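Local coordinates for protein AceL NrdHF-1-1 Intein (Metagenome, PDB 6ZGQ) that probably excises itself and joins its flanking sequences by protein splicing as a naturally split class 3 intein, caught here in a linked, splice-inactive form, at residues F66-Q80 and C87-I101. Residues are numbered along the deposited sequence; the frame is centred on the assembly and turned at random. Where two conformers were deposited one is given.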
loop_
_atom_site.group_PDB
_atom_site.type_symbol
_atom_site.label_atom_id
_atom_site.label_comp_id
_atom_site.label_asym_id
_atom_site.label_seq_id
_atom_site.Cartn_x
_atom_site.Cartn_y
_atom_site.Cartn_z
ATOM N N PHE A 66 0.415 4.662 10.204
ATOM C CA PHE A 66 -0.127 3.943 9.034
ATOM C C PHE A 66 -1.301 4.759 8.451
ATOM O O PHE A 66 -2.257 5.092 9.170
ATOM C CB PHE A 66 -0.575 2.528 9.455
ATOM C CG PHE A 66 -0.971 1.627 8.310
ATOM C CD1 PHE A 66 -0.010 0.993 7.539
ATOM C CD2 PHE A 66 -2.308 1.397 8.025
ATOM C CE1 PHE A 66 -0.377 0.163 6.495
ATOM C CE2 PHE A 66 -2.683 0.573 6.979
ATOM C CZ PHE A 66 -1.715 -0.042 6.207
ATOM N N ASP A 67 -1.203 5.113 7.168
ATOM C CA ASP A 67 -2.314 5.749 6.430
ATOM C C ASP A 67 -2.301 5.256 4.986
ATOM O O ASP A 67 -1.317 5.497 4.279
ATOM C CB ASP A 67 -2.210 7.282 6.460
ATOM C CG ASP A 67 -3.518 7.975 6.079
ATOM O OD1 ASP A 67 -3.979 7.812 4.929
ATOM O OD2 ASP A 67 -4.086 8.671 6.941
ATOM N N GLN A 68 -3.371 4.559 4.580
ATOM C CA GLN A 68 -3.589 4.119 3.192
ATOM C C GLN A 68 -5.041 4.437 2.790
ATOM O O GLN A 68 -5.960 4.258 3.603
ATOM C CB GLN A 68 -3.260 2.626 3.038
ATOM C CG GLN A 68 -1.790 2.330 3.313
ATOM C CD GLN A 68 -1.353 0.932 2.937
ATOM O OE1 GLN A 68 -2.133 0.119 2.434
ATOM N NE2 GLN A 68 -0.081 0.645 3.183
ATOM N N LYS A 69 -5.203 4.962 1.570
ATOM C CA LYS A 69 -6.498 5.277 0.962
ATOM C C LYS A 69 -6.581 4.429 -0.317
ATOM O O LYS A 69 -5.849 4.685 -1.282
ATOM C CB LYS A 69 -6.598 6.791 0.699
ATOM C CG LYS A 69 -6.516 7.627 1.977
ATOM C CD LYS A 69 -6.657 9.121 1.725
ATOM C CE LYS A 69 -6.322 9.941 2.962
ATOM N NZ LYS A 69 -4.856 10.169 3.098
ATOM N N VAL A 70 -7.426 3.397 -0.281
ATOM C CA VAL A 70 -7.411 2.314 -1.268
ATOM C C VAL A 70 -8.837 2.014 -1.774
ATOM O O VAL A 70 -9.820 2.385 -1.110
ATOM C CB VAL A 70 -6.739 1.060 -0.646
ATOM C CG1 VAL A 70 -5.417 1.432 0.023
ATOM C CG2 VAL A 70 -7.648 0.376 0.369
ATOM N N SER A 71 -8.929 1.371 -2.944
ATOM C CA SER A 71 -10.203 0.888 -3.503
ATOM C C SER A 71 -10.701 -0.317 -2.696
ATOM O O SER A 71 -9.915 -0.965 -2.013
ATOM C CB SER A 71 -10.028 0.506 -4.974
ATOM O OG SER A 71 -9.535 1.603 -5.719
ATOM N N PRO A 72 -12.011 -0.625 -2.762
ATOM C CA PRO A 72 -12.564 -1.779 -2.037
ATOM C C PRO A 72 -11.809 -3.112 -2.209
ATOM O O PRO A 72 -11.661 -3.836 -1.221
ATOM C CB PRO A 72 -13.982 -1.896 -2.601
ATOM C CG PRO A 72 -14.339 -0.496 -2.983
ATOM C CD PRO A 72 -13.059 0.117 -3.485
ATOM N N ASN A 73 -11.329 -3.397 -3.428
ATOM C CA ASN A 73 -10.688 -4.686 -3.772
ATOM C C ASN A 73 -9.166 -4.581 -3.821
ATOM O O ASN A 73 -8.519 -5.496 -4.334
ATOM C CB ASN A 73 -11.197 -5.241 -5.113
ATOM C CG ASN A 73 -12.688 -5.494 -5.109
ATOM O OD1 ASN A 73 -13.232 -6.032 -4.146
ATOM N ND2 ASN A 73 -13.356 -5.109 -6.179
ATOM N N HIS A 74 -8.610 -3.479 -3.304
ATOM C CA HIS A 74 -7.157 -3.321 -3.134
ATOM C C HIS A 74 -6.645 -4.354 -2.126
ATOM O O HIS A 74 -7.318 -4.607 -1.118
ATOM C CB HIS A 74 -6.793 -1.922 -2.655
ATOM C CG HIS A 74 -5.324 -1.729 -2.517
ATOM N ND1 HIS A 74 -4.491 -1.653 -3.609
ATOM C CD2 HIS A 74 -4.532 -1.640 -1.425
ATOM C CE1 HIS A 74 -3.248 -1.498 -3.195
ATOM N NE2 HIS A 74 -3.243 -1.498 -1.874
ATOM N N ARG A 75 -5.479 -4.943 -2.409
ATOM C CA ARG A 75 -4.868 -5.961 -1.550
ATOM C C ARG A 75 -4.151 -5.262 -0.387
ATOM O O ARG A 75 -3.215 -4.479 -0.619
ATOM C CB ARG A 75 -3.915 -6.851 -2.366
ATOM C CG ARG A 75 -4.638 -7.746 -3.370
ATOM C CD ARG A 75 -3.699 -8.369 -4.389
ATOM N NE ARG A 75 -2.711 -9.257 -3.762
ATOM C CZ ARG A 75 -1.406 -9.003 -3.626
ATOM N NH1 ARG A 75 -0.865 -7.880 -4.077
ATOM N NH2 ARG A 75 -0.620 -9.891 -3.032
ATOM N N MET A 76 -4.639 -5.487 0.839
ATOM C CA MET A 76 -3.967 -5.031 2.061
ATOM C C MET A 76 -2.982 -6.121 2.467
ATOM O O MET A 76 -3.321 -7.305 2.360
ATOM C CB MET A 76 -4.975 -4.762 3.181
ATOM C CG MET A 76 -5.985 -3.679 2.833
ATOM S SD MET A 76 -5.188 -2.125 2.387
ATOM C CE MET A 76 -4.595 -1.591 3.992
ATOM N N ILE A 77 -1.774 -5.705 2.865
ATOM C CA ILE A 77 -0.654 -6.591 3.210
ATOM C C ILE A 77 -0.413 -6.436 4.713
ATOM O O ILE A 77 -0.303 -5.308 5.209
ATOM C CB ILE A 77 0.610 -6.232 2.381
ATOM C CG1 ILE A 77 0.323 -6.342 0.871
ATOM C CG2 ILE A 77 1.803 -7.101 2.765
ATOM C CD1 ILE A 77 -0.036 -7.731 0.375
ATOM N N TYR A 78 -0.405 -7.564 5.427
ATOM C CA TYR A 78 -0.184 -7.591 6.874
ATOM C C TYR A 78 0.643 -8.832 7.197
ATOM O O TYR A 78 0.727 -9.734 6.351
ATOM C CB TYR A 78 -1.524 -7.573 7.624
ATOM C CG TYR A 78 -2.450 -8.725 7.320
ATOM C CD1 TYR A 78 -3.308 -8.684 6.231
ATOM C CD2 TYR A 78 -2.480 -9.849 8.133
ATOM C CE1 TYR A 78 -4.164 -9.735 5.956
ATOM C CE2 TYR A 78 -3.329 -10.909 7.865
ATOM C CZ TYR A 78 -4.173 -10.844 6.775
ATOM O OH TYR A 78 -5.021 -11.885 6.494
ATOM N N GLU A 79 1.268 -8.833 8.378
ATOM C CA GLU A 79 1.951 -10.000 8.945
ATOM C C GLU A 79 1.016 -10.631 9.980
ATOM O O GLU A 79 0.342 -9.896 10.719
ATOM C CB GLU A 79 3.288 -9.600 9.595
ATOM C CG GLU A 79 4.135 -10.805 9.988
ATOM C CD GLU A 79 5.485 -10.468 10.593
ATOM O OE1 GLU A 79 5.875 -9.280 10.621
ATOM O OE2 GLU A 79 6.165 -11.419 11.043
ATOM N N GLN A 80 0.942 -11.966 9.973
ATOM C CA GLN A 80 0.263 -12.769 11.006
ATOM C C GLN A 80 1.098 -14.040 11.228
ATOM O O GLN A 80 1.457 -14.718 10.250
ATOM C CB GLN A 80 -1.163 -13.103 10.574
ATOM C CG GLN A 80 -1.943 -13.920 11.588
ATOM C CD GLN A 80 -3.319 -14.284 11.083
ATOM O OE1 GLN A 80 -3.551 -14.360 9.878
ATOM N NE2 GLN A 80 -4.243 -14.513 12.005
ATOM N N CYS A 87 -5.289 -9.573 2.073
ATOM C CA CYS A 87 -6.759 -9.531 2.220
ATOM C C CYS A 87 -7.277 -8.291 1.482
ATOM O O CYS A 87 -6.632 -7.237 1.561
ATOM C CB CYS A 87 -7.152 -9.448 3.701
ATOM S SG CYS A 87 -8.927 -9.556 4.033
ATOM N N LEU A 88 -8.401 -8.418 0.762
ATOM C CA LEU A 88 -9.049 -7.274 0.106
ATOM C C LEU A 88 -9.478 -6.280 1.193
ATOM O O LEU A 88 -9.906 -6.713 2.267
ATOM C CB LEU A 88 -10.243 -7.758 -0.721
ATOM C CG LEU A 88 -9.934 -8.784 -1.821
ATOM C CD1 LEU A 88 -11.139 -8.958 -2.734
ATOM C CD2 LEU A 88 -8.718 -8.371 -2.632
ATOM N N ALA A 89 -9.303 -4.982 0.918
ATOM C CA ALA A 89 -9.605 -3.882 1.847
ATOM C C ALA A 89 -11.015 -4.002 2.442
ATOM O O ALA A 89 -11.175 -3.891 3.656
ATOM C CB ALA A 89 -9.428 -2.544 1.140
ATOM N N LYS A 90 -12.017 -4.256 1.593
ATOM C CA LYS A 90 -13.418 -4.375 2.029
ATOM C C LYS A 90 -13.654 -5.575 2.964
ATOM O O LYS A 90 -14.648 -5.572 3.703
ATOM C CB LYS A 90 -14.359 -4.461 0.815
ATOM C CG LYS A 90 -14.226 -5.737 -0.008
ATOM C CD LYS A 90 -15.095 -5.701 -1.250
ATOM C CE LYS A 90 -15.216 -7.074 -1.888
ATOM N NZ LYS A 90 -15.550 -6.972 -3.331
ATOM N N ASP A 91 -12.759 -6.575 2.924
ATOM C CA ASP A 91 -12.875 -7.813 3.715
ATOM C C ASP A 91 -12.043 -7.776 5.004
ATOM O O ASP A 91 -12.287 -8.603 5.882
ATOM C CB ASP A 91 -12.474 -9.042 2.875
ATOM C CG ASP A 91 -13.422 -9.288 1.718
ATOM O OD1 ASP A 91 -14.644 -9.123 1.911
ATOM O OD2 ASP A 91 -12.944 -9.625 0.618
ATOM N N PHE A 92 -11.096 -6.833 5.123
ATOM C CA PHE A 92 -10.128 -6.825 6.239
ATOM C C PHE A 92 -10.841 -6.608 7.574
ATOM O O PHE A 92 -11.577 -5.626 7.735
ATOM C CB PHE A 92 -9.016 -5.777 6.061
ATOM C CG PHE A 92 -7.962 -5.839 7.140
ATOM C CD1 PHE A 92 -6.928 -6.767 7.077
ATOM C CD2 PHE A 92 -8.024 -4.998 8.240
ATOM C CE1 PHE A 92 -5.973 -6.839 8.076
ATOM C CE2 PHE A 92 -7.074 -5.069 9.243
ATOM C CZ PHE A 92 -6.046 -5.992 9.162
ATOM N N GLU A 93 -10.620 -7.542 8.508
ATOM C CA GLU A 93 -11.117 -7.455 9.889
ATOM C C GLU A 93 -9.912 -7.369 10.827
ATOM O O GLU A 93 -9.132 -8.318 10.924
ATOM C CB GLU A 93 -12.012 -8.656 10.243
ATOM C CG GLU A 93 -13.276 -8.770 9.389
ATOM C CD GLU A 93 -14.327 -7.683 9.637
ATOM O OE1 GLU A 93 -13.995 -6.598 10.166
ATOM O OE2 GLU A 93 -15.506 -7.910 9.274
ATOM N N PRO A 94 -9.733 -6.216 11.509
ATOM C CA PRO A 94 -8.594 -6.060 12.412
ATOM C C PRO A 94 -8.643 -7.064 13.567
ATOM O O PRO A 94 -9.730 -7.438 14.014
ATOM C CB PRO A 94 -8.710 -4.607 12.917
ATOM C CG PRO A 94 -10.102 -4.184 12.617
ATOM C CD PRO A 94 -10.564 -5.001 11.445
ATOM N N SER A 95 -7.458 -7.501 13.998
ATOM C CA SER A 95 -7.269 -8.390 15.152
ATOM C C SER A 95 -5.885 -8.111 15.760
ATOM O O SER A 95 -5.003 -7.575 15.064
ATOM C CB SER A 95 -7.406 -9.858 14.744
ATOM O OG SER A 95 -6.544 -10.173 13.669
ATOM N N GLU A 96 -5.731 -8.444 17.045
ATOM C CA GLU A 96 -4.496 -8.200 17.804
ATOM C C GLU A 96 -3.309 -8.999 17.244
ATOM O O GLU A 96 -2.162 -8.637 17.524
ATOM C CB GLU A 96 -4.724 -8.508 19.289
ATOM C CG GLU A 96 -5.748 -7.573 19.920
ATOM C CD GLU A 96 -5.767 -7.605 21.437
ATOM O OE1 GLU A 96 -5.627 -8.694 22.032
ATOM O OE2 GLU A 96 -5.937 -6.523 22.040
ATOM N N ASP A 97 -3.596 -10.040 16.444
ATOM C CA ASP A 97 -2.584 -10.952 15.874
ATOM C C ASP A 97 -2.240 -10.633 14.407
ATOM O O ASP A 97 -1.394 -11.331 13.823
ATOM C CB ASP A 97 -3.016 -12.429 16.045
ATOM C CG ASP A 97 -4.087 -12.876 15.042
ATOM O OD1 ASP A 97 -4.944 -12.055 14.644
ATOM O OD2 ASP A 97 -4.071 -14.069 14.666
ATOM N N LYS A 98 -2.885 -9.604 13.831
ATOM C CA LYS A 98 -2.595 -9.120 12.462
ATOM C C LYS A 98 -1.952 -7.736 12.543
ATOM O O LYS A 98 -2.514 -6.845 13.189
ATOM C CB LYS A 98 -3.868 -9.037 11.607
ATOM C CG LYS A 98 -4.461 -10.376 11.178
ATOM C CD LYS A 98 -5.736 -10.173 10.378
ATOM C CE LYS A 98 -6.727 -11.306 10.576
ATOM N NZ LYS A 98 -8.102 -10.868 10.217
ATOM N N TYR A 99 -0.810 -7.569 11.868
ATOM C CA TYR A 99 0.044 -6.377 11.968
ATOM C C TYR A 99 0.289 -5.778 10.591
ATOM O O TYR A 99 0.697 -6.510 9.688
ATOM C CB TYR A 99 1.389 -6.759 12.596
ATOM C CG TYR A 99 1.244 -7.326 13.983
ATOM C CD1 TYR A 99 0.956 -8.672 14.182
ATOM C CD2 TYR A 99 1.374 -6.515 15.095
ATOM C CE1 TYR A 99 0.810 -9.193 15.458
ATOM C CE2 TYR A 99 1.227 -7.022 16.371
ATOM C CZ TYR A 99 0.949 -8.360 16.551
ATOM O OH TYR A 99 0.807 -8.861 17.823
ATOM N N PHE A 100 0.025 -4.471 10.441
ATOM C CA PHE A 100 0.415 -3.700 9.249
ATOM C C PHE A 100 1.915 -3.392 9.337
ATOM O O PHE A 100 2.477 -3.383 10.446
ATOM C CB PHE A 100 -0.419 -2.415 9.110
ATOM C CG PHE A 100 -1.858 -2.659 8.741
ATOM C CD1 PHE A 100 -2.183 -3.328 7.569
ATOM C CD2 PHE A 100 -2.887 -2.206 9.557
ATOM C CE1 PHE A 100 -3.506 -3.542 7.221
ATOM C CE2 PHE A 100 -4.211 -2.433 9.224
ATOM C CZ PHE A 100 -4.520 -3.094 8.049
ATOM N N ILE A 101 2.537 -3.161 8.175
ATOM C CA ILE A 101 3.998 -3.083 8.021
ATOM C C ILE A 101 4.401 -1.637 7.691
ATOM O O ILE A 101 4.104 -1.164 6.588
ATOM C CB ILE A 101 4.482 -4.060 6.916
ATOM C CG1 ILE A 101 3.944 -5.479 7.177
ATOM C CG2 ILE A 101 6.007 -4.073 6.821
ATOM C CD1 ILE A 101 4.131 -6.448 6.022
HETATM O O HOH W 1 1.297 -3.086 5.485
#
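In the all-beta body of this intein, strand 75-80 is an inner strand, with 83-88 and 98-104 both antiparallel to it. Met-76 and Cys-87 form a hydrogen-bonded pair, Met-76 N lying 2.7 Å from Cys-87 O; further along, Glu-79 and Tyr-99 do the same, with Glu-79 N to Tyr-99 O at 2.7 Å. Between these pairings, a water bridges Ile-77 O and Ile-101 N.

Phe-66, on a strand of a different sheet, lies almost flat against Phe-100: an offset stack, ring centroids 4.3 Å apart and planes 9° off parallel. Phe-100 CB also sits over the Phe-66 face, while Met-76 CE reaches the edge of Phe-66 in its plane and touches Phe-100 CE1. Replacing Phe-66 with an alanine would probably open a gap against the Phe-100 face and weaken the joint between the two sheets.

Tyr-78 has its ring set between backbone N and carbonyl carbon (chi1 60°), which lifts it alongside Lys-98, whose CG is 3.5 Å from Tyr-78 CE2. Phe-92 meets one Tyr-78 face edge-on, its CE1 3.7 Å from Tyr-78 CD1. Farther out, the extended Gln-80 donates a hydrogen bond from NE2 to Asp-97 OD2 at 2.7 Å; OD2 lies close to the amide plane, but NE2 approaches it from above the carboxylate plane, the two planes standing 84° apart.

At the other end, Lys-90 NZ comes in on a lone pair of Asn-73 OD1, at 2.6 Å, while Asn-73 ND2 holds Asp-5. Ala-89 N and Lys-90 N bond the carbonyls of His-74 and Pro-72, bracing the type I turn 71-74. His-74 itself turns to Thr-153. The Ser-Pro-Asn-His run resembles the Thr-x-x-His block B signature, here embedded in the HINT fold characteristic of inteins.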